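Local atomic coordinates of PA0821 (Pseudomonas aeruginosa, PDB entry 7DRG), a protein that probably serves as the immunity protein (antitoxin) that neutralises a VRR-NUC nuclease effector delivered by the type VI secretion system. Residues E31-G35 and S190-D194; E176-A180 and R226-V230; F162-F166 and W232-L236; R204-L208 and P276-G280. All coordinates share one frame; numbering follows the deposited sequence.

Interaction 1 (E31-G35 and S190-D194); sequences EDYIG and SWDND
A tyrosine hydroxyl held by two side chains of a helix start defines this contact: Tyr-33 reaches from the corner ahead of strand 34-46 to the weakly bonded first turn of helix 191-204. Its OH gives its proton to Asp-194 OD2 at 2.8 Å and accepts one from Asn-193 ND2 at 3.2 Å. The acid oxygen lies near the ring plane, at the edge, and is met on its syn side, 20° out of the carboxylate plane. The hydrogen bond from the Asn-193 amide is fairly straight, with an N-H...O angle of 156°, and OH sits almost in the amide plane of Asn-193. Donor and acceptor together fix the phenol's rotation about its C-O bond. The chain turns at Asp-32, centre of an inverse gamma turn, and Tyr-33 CG then stands between its backbone N and carbonyl carbon (chi1 73°), directing the ring at the helix. Beside the hydroxyl, Ser-190 CB packs 3.4 Å from Tyr-33 OH, while Ser-190 OG turns to Arg-120, which also pairs with Glu-31. Asp-194 OD1 lies 3.4 Å from Gly-35 CA, so the carboxylate packs directly on the glycine backbone; this second oxygen accepts the backbone N-H of Asn-23.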
loop_
_atom_site.group_PDB
_atom_site.type_symbol
_atom_site.label_atom_id
_atom_site.label_comp_id
_atom_site.label_asym_id
_atom_site.label_seq_id
_atom_site.Cartn_x
_atom_site.Cartn_y
_atom_site.Cartn_z
ATOM N N GLU B 31 -15.219 -10.209 -0.511
ATOM C CA GLU B 31 -16.527 -10.778 -0.230
ATOM C C GLU B 31 -17.605 -9.803 -0.683
ATOM O O GLU B 31 -17.328 -8.658 -1.049
ATOM C CB GLU B 31 -16.675 -11.119 1.257
ATOM C CG GLU B 31 -15.856 -12.331 1.659
ATOM C CD GLU B 31 -15.710 -12.479 3.159
ATOM O OE1 GLU B 31 -16.495 -11.857 3.903
ATOM O OE2 GLU B 31 -14.800 -13.219 3.593
ATOM N N ASP B 32 -18.851 -10.272 -0.638
ATOM C CA ASP B 32 -19.968 -9.593 -1.295
ATOM C C ASP B 32 -20.579 -8.506 -0.401
ATOM O O ASP B 32 -21.771 -8.503 -0.106
ATOM C CB ASP B 32 -21.018 -10.620 -1.706
ATOM C CG ASP B 32 -22.004 -10.078 -2.720
ATOM O OD1 ASP B 32 -21.700 -9.040 -3.345
ATOM O OD2 ASP B 32 -23.082 -10.688 -2.886
ATOM N N TYR B 33 -19.738 -7.563 0.025
ATOM C CA TYR B 33 -20.212 -6.398 0.766
ATOM C C TYR B 33 -19.192 -5.286 0.585
ATOM O O TYR B 33 -18.069 -5.521 0.134
ATOM C CB TYR B 33 -20.439 -6.708 2.257
ATOM C CG TYR B 33 -19.177 -6.881 3.082
ATOM C CD1 TYR B 33 -18.503 -8.096 3.111
ATOM C CD2 TYR B 33 -18.660 -5.832 3.840
ATOM C CE1 TYR B 33 -17.352 -8.264 3.867
ATOM C CE2 TYR B 33 -17.502 -5.989 4.598
ATOM C CZ TYR B 33 -16.849 -7.213 4.602
ATOM O OH TYR B 33 -15.697 -7.397 5.340
ATOM N N ILE B 34 -19.590 -4.065 0.929
ATOM C CA ILE B 34 -18.703 -2.909 0.843
ATOM C C ILE B 34 -17.963 -2.793 2.172
ATOM O O ILE B 34 -18.569 -2.500 3.205
ATOM C CB ILE B 34 -19.473 -1.625 0.524
ATOM C CG1 ILE B 34 -20.249 -1.778 -0.788
ATOM C CG2 ILE B 34 -18.514 -0.439 0.474
ATOM C CD1 ILE B 34 -21.174 -0.607 -1.088
ATOM N N GLY B 35 -16.648 -3.020 2.150
ATOM C CA GLY B 35 -15.881 -3.002 3.382
ATOM C C GLY B 35 -15.449 -1.623 3.839
ATOM O O GLY B 35 -15.248 -1.402 5.037
ATOM N N SER B 190 -18.188 -5.961 10.174
ATOM C CA SER B 190 -17.093 -6.780 9.663
ATOM C C SER B 190 -15.787 -6.002 9.559
ATOM O O SER B 190 -14.902 -6.387 8.787
ATOM C CB SER B 190 -17.460 -7.376 8.303
ATOM O OG SER B 190 -18.613 -8.196 8.395
ATOM N N TRP B 191 -15.642 -4.934 10.347
ATOM C CA TRP B 191 -14.504 -4.026 10.225
ATOM C C TRP B 191 -13.164 -4.728 10.424
ATOM O O TRP B 191 -12.145 -4.266 9.894
ATOM C CB TRP B 191 -14.652 -2.891 11.237
ATOM C CG TRP B 191 -15.131 -3.410 12.555
ATOM C CD1 TRP B 191 -16.429 -3.536 12.966
ATOM C CD2 TRP B 191 -14.324 -3.923 13.619
ATOM N NE1 TRP B 191 -16.477 -4.083 14.224
ATOM C CE2 TRP B 191 -15.197 -4.329 14.648
ATOM C CE3 TRP B 191 -12.947 -4.072 13.805
ATOM C CZ2 TRP B 191 -14.739 -4.869 15.848
ATOM C CZ3 TRP B 191 -12.493 -4.610 14.992
ATOM C CH2 TRP B 191 -13.385 -5.002 16.000
ATOM N N ASP B 192 -13.132 -5.817 11.199
ATOM C CA ASP B 192 -11.870 -6.527 11.380
ATOM C C ASP B 192 -11.350 -7.072 10.055
ATOM O O ASP B 192 -10.132 -7.171 9.861
ATOM C CB ASP B 192 -12.025 -7.655 12.399
ATOM C CG ASP B 192 -10.691 -8.237 12.821
ATOM O OD1 ASP B 192 -9.884 -7.497 13.428
ATOM O OD2 ASP B 192 -10.451 -9.432 12.548
ATOM N N ASN B 193 -12.252 -7.424 9.131
ATOM C CA ASN B 193 -11.835 -7.819 7.788
ATOM C C ASN B 193 -11.248 -6.657 7.007
ATOM O O ASN B 193 -10.499 -6.874 6.047
ATOM C CB ASN B 193 -13.015 -8.356 6.974
ATOM C CG ASN B 193 -13.602 -9.625 7.541
ATOM O OD1 ASN B 193 -12.961 -10.332 8.316
ATOM N ND2 ASN B 193 -14.830 -9.932 7.135
ATOM N N ASP B 194 -11.588 -5.429 7.386
ATOM C CA ASP B 194 -11.382 -4.294 6.518
ATOM C C ASP B 194 -10.374 -3.285 7.037
ATOM O O ASP B 194 -9.954 -2.420 6.263
ATOM C CB ASP B 194 -12.737 -3.627 6.245
ATOM C CG ASP B 194 -13.693 -4.582 5.550
ATOM O OD1 ASP B 194 -13.374 -5.028 4.428
ATOM O OD2 ASP B 194 -14.726 -4.946 6.144
#

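Interaction 2 (E176-A180 and R226-V230); sequences EQGYA and RIKTV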
loop_
_atom_site.group_PDB
_atom_site.type_symbol
_atom_site.label_atom_id
_atom_site.label_comp_id
_atom_site.label_asym_id
_atom_site.label_seq_id
_atom_site.Cartn_x
_atom_site.Cartn_y
_atom_site.Cartn_z
ATOM N N GLU B 176 -13.167 18.439 23.733
ATOM C CA GLU B 176 -11.781 18.544 24.167
ATOM C C GLU B 176 -10.836 18.655 22.975
ATOM O O GLU B 176 -9.834 19.376 23.033
ATOM C CB GLU B 176 -11.408 17.325 25.014
ATOM C CG GLU B 176 -12.428 16.984 26.094
ATOM C CD GLU B 176 -12.409 17.958 27.247
ATOM O OE1 GLU B 176 -11.318 18.154 27.824
ATOM O OE2 GLU B 176 -13.485 18.527 27.569
ATOM N N GLN B 177 -11.139 17.935 21.901
ATOM C CA GLN B 177 -10.273 17.846 20.737
ATOM C C GLN B 177 -11.074 17.216 19.614
ATOM O O GLN B 177 -12.140 16.635 19.837
ATOM C CB GLN B 177 -9.017 17.018 21.022
ATOM C CG GLN B 177 -9.333 15.604 21.490
ATOM C CD GLN B 177 -8.090 14.786 21.756
ATOM O OE1 GLN B 177 -7.261 14.592 20.863
ATOM N NE2 GLN B 177 -7.951 14.291 22.988
ATOM N N GLY B 178 -10.552 17.335 18.402
ATOM C CA GLY B 178 -11.280 16.806 17.265
ATOM C C GLY B 178 -10.575 17.131 15.969
ATOM O O GLY B 178 -9.580 17.863 15.937
ATOM N N TYR B 179 -11.120 16.576 14.890
ATOM C CA TYR B 179 -10.550 16.750 13.557
ATOM C C TYR B 179 -11.587 16.322 12.533
ATOM O O TYR B 179 -12.526 15.581 12.844
ATOM C CB TYR B 179 -9.249 15.945 13.366
ATOM C CG TYR B 179 -9.315 14.569 13.984
ATOM C CD1 TYR B 179 -9.900 13.503 13.306
ATOM C CD2 TYR B 179 -8.814 14.344 15.263
ATOM C CE1 TYR B 179 -9.986 12.245 13.897
ATOM C CE2 TYR B 179 -8.895 13.093 15.859
ATOM C CZ TYR B 179 -9.475 12.052 15.174
ATOM O OH TYR B 179 -9.548 10.826 15.786
ATOM N N ALA B 180 -11.387 16.767 11.295
ATOM C CA ALA B 180 -12.249 16.353 10.198
ATOM C C ALA B 180 -11.447 16.347 8.908
ATOM O O ALA B 180 -10.522 17.141 8.734
ATOM C CB ALA B 180 -13.459 17.273 10.030
ATOM N N ARG B 226 -3.294 16.417 24.852
ATOM C CA ARG B 226 -2.616 16.395 23.562
ATOM C C ARG B 226 -3.633 16.059 22.479
ATOM O O ARG B 226 -4.811 15.833 22.763
ATOM C CB ARG B 226 -1.450 15.401 23.585
ATOM C CG ARG B 226 -0.367 15.811 24.569
ATOM C CD ARG B 226 0.927 15.070 24.379
ATOM N NE ARG B 226 1.996 15.764 25.091
ATOM C CZ ARG B 226 3.271 15.736 24.729
ATOM N NH1 ARG B 226 3.640 15.042 23.661
ATOM N NH2 ARG B 226 4.174 16.406 25.433
ATOM N N ILE B 227 -3.181 16.039 21.219
ATOM C CA ILE B 227 -4.052 15.718 20.093
ATOM C C ILE B 227 -3.472 14.566 19.283
ATOM O O ILE B 227 -2.259 14.335 19.252
ATOM C CB ILE B 227 -4.299 16.927 19.161
ATOM C CG1 ILE B 227 -2.985 17.428 18.554
ATOM C CG2 ILE B 227 -5.040 18.035 19.898
ATOM C CD1 ILE B 227 -3.184 18.498 17.504
ATOM N N LYS B 228 -4.368 13.848 18.606
ATOM C CA LYS B 228 -3.964 12.727 17.768
ATOM C C LYS B 228 -3.378 13.199 16.446
ATOM O O LYS B 228 -2.328 12.710 16.009
ATOM C CB LYS B 228 -5.169 11.822 17.515
ATOM C CG LYS B 228 -4.897 10.648 16.582
ATOM C CD LYS B 228 -6.226 10.111 16.079
ATOM C CE LYS B 228 -6.055 9.070 14.993
ATOM N NZ LYS B 228 -7.383 8.672 14.439
ATOM N N THR B 229 -4.050 14.133 15.784
ATOM C CA THR B 229 -3.677 14.479 14.424
ATOM C C THR B 229 -4.305 15.810 14.049
ATOM O O THR B 229 -5.311 16.234 14.628
ATOM C CB THR B 229 -4.125 13.403 13.425
ATOM O OG1 THR B 229 -3.643 13.731 12.117
ATOM C CG2 THR B 229 -5.651 13.324 13.377
ATOM N N VAL B 230 -3.688 16.456 13.071
ATOM C CA VAL B 230 -4.333 17.534 12.341
ATOM C C VAL B 230 -4.987 16.939 11.098
ATOM O O VAL B 230 -4.645 15.842 10.649
ATOM C CB VAL B 230 -3.331 18.650 11.974
ATOM C CG1 VAL B 230 -2.497 19.038 13.186
ATOM C CG2 VAL B 230 -2.427 18.204 10.821
HETATM O O HOH W 1 -7.048 14.749 18.246
HETATM O O HOH W 2 -6.966 17.129 16.783
HETATM O O HOH W 3 -10.284 8.835 14.384
#
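Tyr-179 reaches from strand 177-180 to the loop 226-230, and its atoms can be followed outward. CB stands 4.1 Å from Thr-229 O, an approach without a bond. At CG and CD2 the ring meets the methyl of Thr-229: CG2 lies over one face, 3.9 Å from the ring centroid and 15° off the normal, a CH-pi contact displaced toward the rim. Thr-229 OG1 is anti to its own backbone N (chi1 -175°), which leaves CG2 to face the ring while the hydroxyl bonds to Val-230 O and accepts from Arg-330. Further out, CE2 and CZ run beside the aliphatic part of Lys-228, whose CD comes within 3.4 Å of Tyr-179 OH. That extended lysine carries NZ past the phenol to Asp-209 and Val-210 O, and Tyr-179 OH is itself bonded to Tyr-45 of strand 34-46.

The loop follows the strand direction, 5° apart end to end, yet is no further strand of the sheet: no clear direct hydrogen bond joins the two, and three waters bridge the segments. One water donates to Gly-178 O and Thr-229 O; another donates to Gln-177 OE1 at 2.6 Å and accepts from Lys-228 N at 2.9 Å, bridging side chain and backbone. A third lies 2.5 Å from Tyr-179 OH and receives a weak bond from Lys-228 NZ. At the far end Gln-177 OE1 is 3.3 Å from Arg-226 O, two acceptors side by side; Gln-177 NE2 instead donates to Tyr-302, and Arg-226 O receives Arg-240 NE.

Interaction 3 (F162-F166 and W232-L236); sequences FLQLF and WLTLL
Leu-233 drives its isobutyl group among three side chains of helix 161-173, and here the packing is tight. Its CD1 approaches Phe-166 CD2 to 3.6 Å, Leu-163 CD1 to 3.9 Å and the edge of the Phe-162 ring, at CE1, to 4.1 Å. Leu-233 CB meanwhile lies over one face of Phe-166. Both phenylalanines have CG anti to the backbone N (chi1 175° at Phe-162, -166° at Phe-166), which sends their rings past the leucine in the opposite direction to its own chain. The ends of the contact are looser. Phe-166 CE2 only just reaches Leu-235 CB at 4.4 Å, and Trp-232 offers the edge of its benzo ring, with CZ3 4.3 Å from Phe-162 CD1. Neither end opens to solvent, since all six touching residues are buried. The short axes of 162-166 and 233-236 run nearly parallel, 7° apart, and approach to 11.1 Å, a spacing that leaves room for the large side chains between them. Trp-232 and Leu-233 both face Ala-180 in a classic beta bulge. No hydrogen bond crosses the interface, and Trp-232 NE1 is satisfied by Gly-273 O; apolar burial and shape fit therefore hold the helix on the sheet.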
loop_
_atom_site.group_PDB
_atom_site.type_symbol
_atom_site.label_atom_id
_atom_site.label_comp_id
_atom_site.label_asym_id
_atom_site.label_seq_id
_atom_site.Cartn_x
_atom_site.Cartn_y
_atom_site.Cartn_z
ATOM N N PHE B 162 -20.917 20.514 5.357
ATOM C CA PHE B 162 -20.221 19.760 6.394
ATOM C C PHE B 162 -19.470 20.697 7.330
ATOM O O PHE B 162 -19.504 20.532 8.556
ATOM C CB PHE B 162 -19.265 18.745 5.760
ATOM C CG PHE B 162 -18.413 18.015 6.754
ATOM C CD1 PHE B 162 -17.240 18.579 7.229
ATOM C CD2 PHE B 162 -18.790 16.767 7.231
ATOM C CE1 PHE B 162 -16.463 17.932 8.157
ATOM C CE2 PHE B 162 -18.004 16.102 8.158
ATOM C CZ PHE B 162 -16.846 16.684 8.625
ATOM N N LEU B 163 -18.781 21.690 6.764
ATOM C CA LEU B 163 -18.057 22.648 7.582
ATOM C C LEU B 163 -18.985 23.331 8.586
ATOM O O LEU B 163 -18.646 23.453 9.769
ATOM C CB LEU B 163 -17.386 23.670 6.661
ATOM C CG LEU B 163 -16.710 24.878 7.292
ATOM C CD1 LEU B 163 -15.617 24.436 8.237
ATOM C CD2 LEU B 163 -16.156 25.772 6.179
ATOM N N GLN B 164 -20.171 23.756 8.138
ATOM C CA GLN B 164 -21.135 24.369 9.045
ATOM C C GLN B 164 -21.548 23.408 10.156
ATOM O O GLN B 164 -21.681 23.811 11.317
ATOM C CB GLN B 164 -22.364 24.836 8.262
ATOM C CG GLN B 164 -23.334 25.655 9.092
ATOM C CD GLN B 164 -22.793 27.036 9.414
ATOM O OE1 GLN B 164 -22.586 27.859 8.515
ATOM N NE2 GLN B 164 -22.541 27.293 10.693
ATOM N N LEU B 165 -21.754 22.134 9.821
ATOM C CA LEU B 165 -22.093 21.149 10.847
ATOM C C LEU B 165 -20.975 21.025 11.872
ATOM O O LEU B 165 -21.227 20.995 13.082
ATOM C CB LEU B 165 -22.378 19.781 10.216
ATOM C CG LEU B 165 -23.584 19.621 9.299
ATOM C CD1 LEU B 165 -23.624 18.189 8.767
ATOM C CD2 LEU B 165 -24.881 19.974 10.023
ATOM N N PHE B 166 -19.725 20.927 11.402
ATOM C CA PHE B 166 -18.611 20.724 12.323
ATOM C C PHE B 166 -18.499 21.879 13.313
ATOM O O PHE B 166 -18.314 21.659 14.517
ATOM C CB PHE B 166 -17.305 20.537 11.537
ATOM C CG PHE B 166 -16.176 20.002 12.364
ATOM C CD1 PHE B 166 -16.058 18.640 12.591
ATOM C CD2 PHE B 166 -15.230 20.853 12.915
ATOM C CE1 PHE B 166 -15.019 18.146 13.360
ATOM C CE2 PHE B 166 -14.194 20.362 13.679
ATOM C CZ PHE B 166 -14.087 19.002 13.898
ATOM N N TRP B 232 -8.011 18.442 7.701
ATOM C CA TRP B 232 -8.594 19.632 7.079
ATOM C C TRP B 232 -9.165 20.572 8.133
ATOM O O TRP B 232 -8.941 21.789 8.089
ATOM C CB TRP B 232 -9.674 19.232 6.070
ATOM C CG TRP B 232 -10.277 20.415 5.367
ATOM C CD1 TRP B 232 -9.602 21.447 4.769
ATOM C CD2 TRP B 232 -11.673 20.694 5.185
ATOM N NE1 TRP B 232 -10.492 22.348 4.235
ATOM C CE2 TRP B 232 -11.768 21.911 4.472
ATOM C CE3 TRP B 232 -12.847 20.029 5.545
ATOM C CZ2 TRP B 232 -12.994 22.472 4.111
ATOM C CZ3 TRP B 232 -14.064 20.591 5.194
ATOM C CH2 TRP B 232 -14.134 21.797 4.493
ATOM N N LEU B 233 -9.903 20.025 9.094
ATOM C CA LEU B 233 -10.342 20.779 10.255
ATOM C C LEU B 233 -9.672 20.179 11.482
ATOM O O LEU B 233 -9.559 18.955 11.597
ATOM C CB LEU B 233 -11.862 20.744 10.403
ATOM C CG LEU B 233 -12.682 21.052 9.149
ATOM C CD1 LEU B 233 -14.171 21.067 9.476
ATOM C CD2 LEU B 233 -12.259 22.393 8.538
ATOM N N THR B 234 -9.192 21.042 12.371
ATOM C CA THR B 234 -8.553 20.631 13.612
ATOM C C THR B 234 -9.164 21.431 14.748
ATOM O O THR B 234 -9.209 22.659 14.673
ATOM C CB THR B 234 -7.042 20.859 13.549
ATOM O OG1 THR B 234 -6.527 20.231 12.367
ATOM C CG2 THR B 234 -6.361 20.237 14.765
ATOM N N LEU B 235 -9.638 20.744 15.790
ATOM C CA LEU B 235 -10.299 21.394 16.919
ATOM C C LEU B 235 -9.406 21.317 18.152
ATOM O O LEU B 235 -8.981 20.228 18.549
ATOM C CB LEU B 235 -11.666 20.757 17.206
ATOM C CG LEU B 235 -12.502 21.438 18.302
ATOM C CD1 LEU B 235 -13.959 21.234 18.025
ATOM C CD2 LEU B 235 -12.177 20.876 19.682
ATOM N N LEU B 236 -9.159 22.469 18.774
ATOM C CA LEU B 236 -8.431 22.556 20.033
ATOM C C LEU B 236 -9.316 23.243 21.059
ATOM O O LEU B 236 -9.832 24.329 20.789
ATOM C CB LEU B 236 -7.142 23.363 19.883
ATOM C CG LEU B 236 -6.191 23.023 18.737
ATOM C CD1 LEU B 236 -5.016 23.984 18.762
ATOM C CD2 LEU B 236 -5.704 21.583 18.827
#

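Interaction 4 (R204-L208 and P276-G280); sequences RMPGL and PYIAG
Gly-207 N donates to Ile-278 O at 3.0 Å, the one direct hydrogen bond between these two loops. It is moderately bent, with an N-H...O angle of 149°, and the donor stands above the carbonyl plane, 42° out of it. Gly-207 belongs to a type I beta turn running from Met-205 to Leu-208, closed by Leu-208 N on Met-205 O. A weaker polar contact lies alongside: Gly-207 CA points a hydrogen almost straight at Tyr-277 O over 3.5 Å. Water adds a bridge, one molecule donating to both Gly-207 O and Tyr-277 O.

Apolar contacts add to this. The selenomethionine at Met-205 and Ile-278 lie side by side, pointing the same way, with Met-205 CG 3.6 Å from Ile-278 CG2. With chi1 of Ile-278 at -69°, CG2 is the branch anti to N and lies against Met-205. Next along the chain, Pro-206 CD rests 4.1 Å from Ala-279 CB.

The turn follows helix 191-204, and its partner loop leads from strand 267-272 toward helix 288-297, where Tyr-290 OH receives Tyr-277 N. Strand 182-186 lines one side through His-182 and Tyr-184, and Arg-204, at the helix end, bonds to Leu-11 O of its own chain and to Ser-197 of the second subunit.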
loop_
_atom_site.group_PDB
_atom_site.type_symbol
_atom_site.label_atom_id
_atom_site.label_comp_id
_atom_site.label_asym_id
_atom_site.label_seq_id
_atom_site.Cartn_x
_atom_site.Cartn_y
_atom_site.Cartn_z
ATOM N N ARG B 204 -0.370 5.425 1.777
ATOM C CA ARG B 204 -0.369 6.169 0.522
ATOM C C ARG B 204 -0.987 7.556 0.628
ATOM O O ARG B 204 -0.706 8.409 -0.222
ATOM C CB ARG B 204 -1.134 5.384 -0.546
ATOM C CG ARG B 204 -0.672 3.949 -0.693
ATOM C CD ARG B 204 -1.815 3.060 -1.150
ATOM N NE ARG B 204 -2.416 3.534 -2.393
ATOM C CZ ARG B 204 -2.032 3.137 -3.603
ATOM N NH1 ARG B 204 -1.039 2.264 -3.731
ATOM N NH2 ARG B 204 -2.636 3.610 -4.685
HETATM N N MSE B 205 -1.837 7.788 1.621
HETATM C CA MSE B 205 -2.607 9.024 1.721
HETATM C C MSE B 205 -2.368 9.682 3.078
HETATM O O MSE B 205 -3.085 9.402 4.032
HETATM C CB MSE B 205 -4.107 8.747 1.537
HETATM C CG MSE B 205 -4.505 8.006 0.248
HETATM SE SE MSE B 205 -6.290 7.208 0.475
HETATM C CE MSE B 205 -6.036 6.801 2.289
ATOM N N PRO B 206 -1.365 10.560 3.163
ATOM C CA PRO B 206 -1.030 11.158 4.465
ATOM C C PRO B 206 -2.131 12.014 5.054
ATOM O O PRO B 206 -2.111 12.253 6.267
ATOM C CB PRO B 206 0.218 11.998 4.161
ATOM C CG PRO B 206 0.820 11.318 2.950
ATOM C CD PRO B 206 -0.369 10.898 2.131
ATOM N N GLY B 207 -3.072 12.500 4.242
ATOM C CA GLY B 207 -4.179 13.285 4.758
ATOM C C GLY B 207 -5.347 12.481 5.280
ATOM O O GLY B 207 -6.356 13.049 5.705
ATOM N N LEU B 208 -5.238 11.161 5.274
ATOM C CA LEU B 208 -6.328 10.297 5.698
ATOM C C LEU B 208 -6.258 10.055 7.199
ATOM O O LEU B 208 -5.202 9.687 7.720
ATOM C CB LEU B 208 -6.233 8.966 4.957
ATOM C CG LEU B 208 -7.322 7.988 5.353
ATOM C CD1 LEU B 208 -8.484 8.133 4.373
ATOM C CD2 LEU B 208 -6.749 6.573 5.404
ATOM N N PRO B 276 -10.572 19.598 1.867
ATOM C CA PRO B 276 -9.765 18.526 2.460
ATOM C C PRO B 276 -8.823 17.910 1.438
ATOM O O PRO B 276 -9.130 17.831 0.246
ATOM C CB PRO B 276 -10.810 17.513 2.949
ATOM C CG PRO B 276 -12.028 17.782 2.127
ATOM C CD PRO B 276 -12.011 19.282 1.898
ATOM N N TYR B 277 -7.662 17.463 1.927
ATOM C CA TYR B 277 -6.582 16.942 1.089
ATOM C C TYR B 277 -6.342 15.469 1.384
ATOM O O TYR B 277 -6.114 15.094 2.541
ATOM C CB TYR B 277 -5.271 17.701 1.322
ATOM C CG TYR B 277 -5.178 19.061 0.669
ATOM C CD1 TYR B 277 -5.844 20.156 1.200
ATOM C CD2 TYR B 277 -4.386 19.258 -0.458
ATOM C CE1 TYR B 277 -5.748 21.405 0.606
ATOM C CE2 TYR B 277 -4.281 20.500 -1.053
ATOM C CZ TYR B 277 -4.969 21.573 -0.517
ATOM O OH TYR B 277 -4.876 22.822 -1.100
ATOM N N ILE B 278 -6.378 14.649 0.330
ATOM C CA ILE B 278 -5.990 13.244 0.426
ATOM C C ILE B 278 -4.476 13.109 0.498
ATOM O O ILE B 278 -3.934 12.364 1.324
ATOM C CB ILE B 278 -6.555 12.459 -0.773
ATOM C CG1 ILE B 278 -8.076 12.352 -0.697
ATOM C CG2 ILE B 278 -5.913 11.081 -0.868
ATOM C CD1 ILE B 278 -8.711 11.814 -1.970
ATOM N N ALA B 279 -3.775 13.831 -0.369
ATOM C CA ALA B 279 -2.326 13.724 -0.496
ATOM C C ALA B 279 -1.812 15.028 -1.097
ATOM O O ALA B 279 -2.542 16.021 -1.183
ATOM C CB ALA B 279 -1.937 12.504 -1.342
ATOM N N GLY B 280 -0.549 15.022 -1.515
ATOM C CA GLY B 280 0.088 16.217 -2.029
ATOM C C GLY B 280 0.207 16.270 -3.539
ATOM O O GLY B 280 -0.799 16.395 -4.244
HETATM O O HOH W 4 -8.089 14.893 4.624
#

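From the N terminus, interaction 1 closes first, joining the start of strand 34-46 to the opening turn of helix 191-204. Inside that span lie 162-166 and 176-180, whose partners come after it, so interactions 2 and 3 both cross interaction 1. Interaction 2 is nested within the loop closed by interaction 3, and the two touch where strands 177-180 and 233-237 pair. Interaction 4 opens after interaction 1 has closed and crosses interactions 2 and 3, meeting the latter where Trp-232 packs on Pro-276. Together they tie helix 161-173, strands 177-180 and 233-237, and the loops 204-208, 226-230 and 276-280; interaction 1, farther off, connects through strand 34-46, which pairs with 177-180.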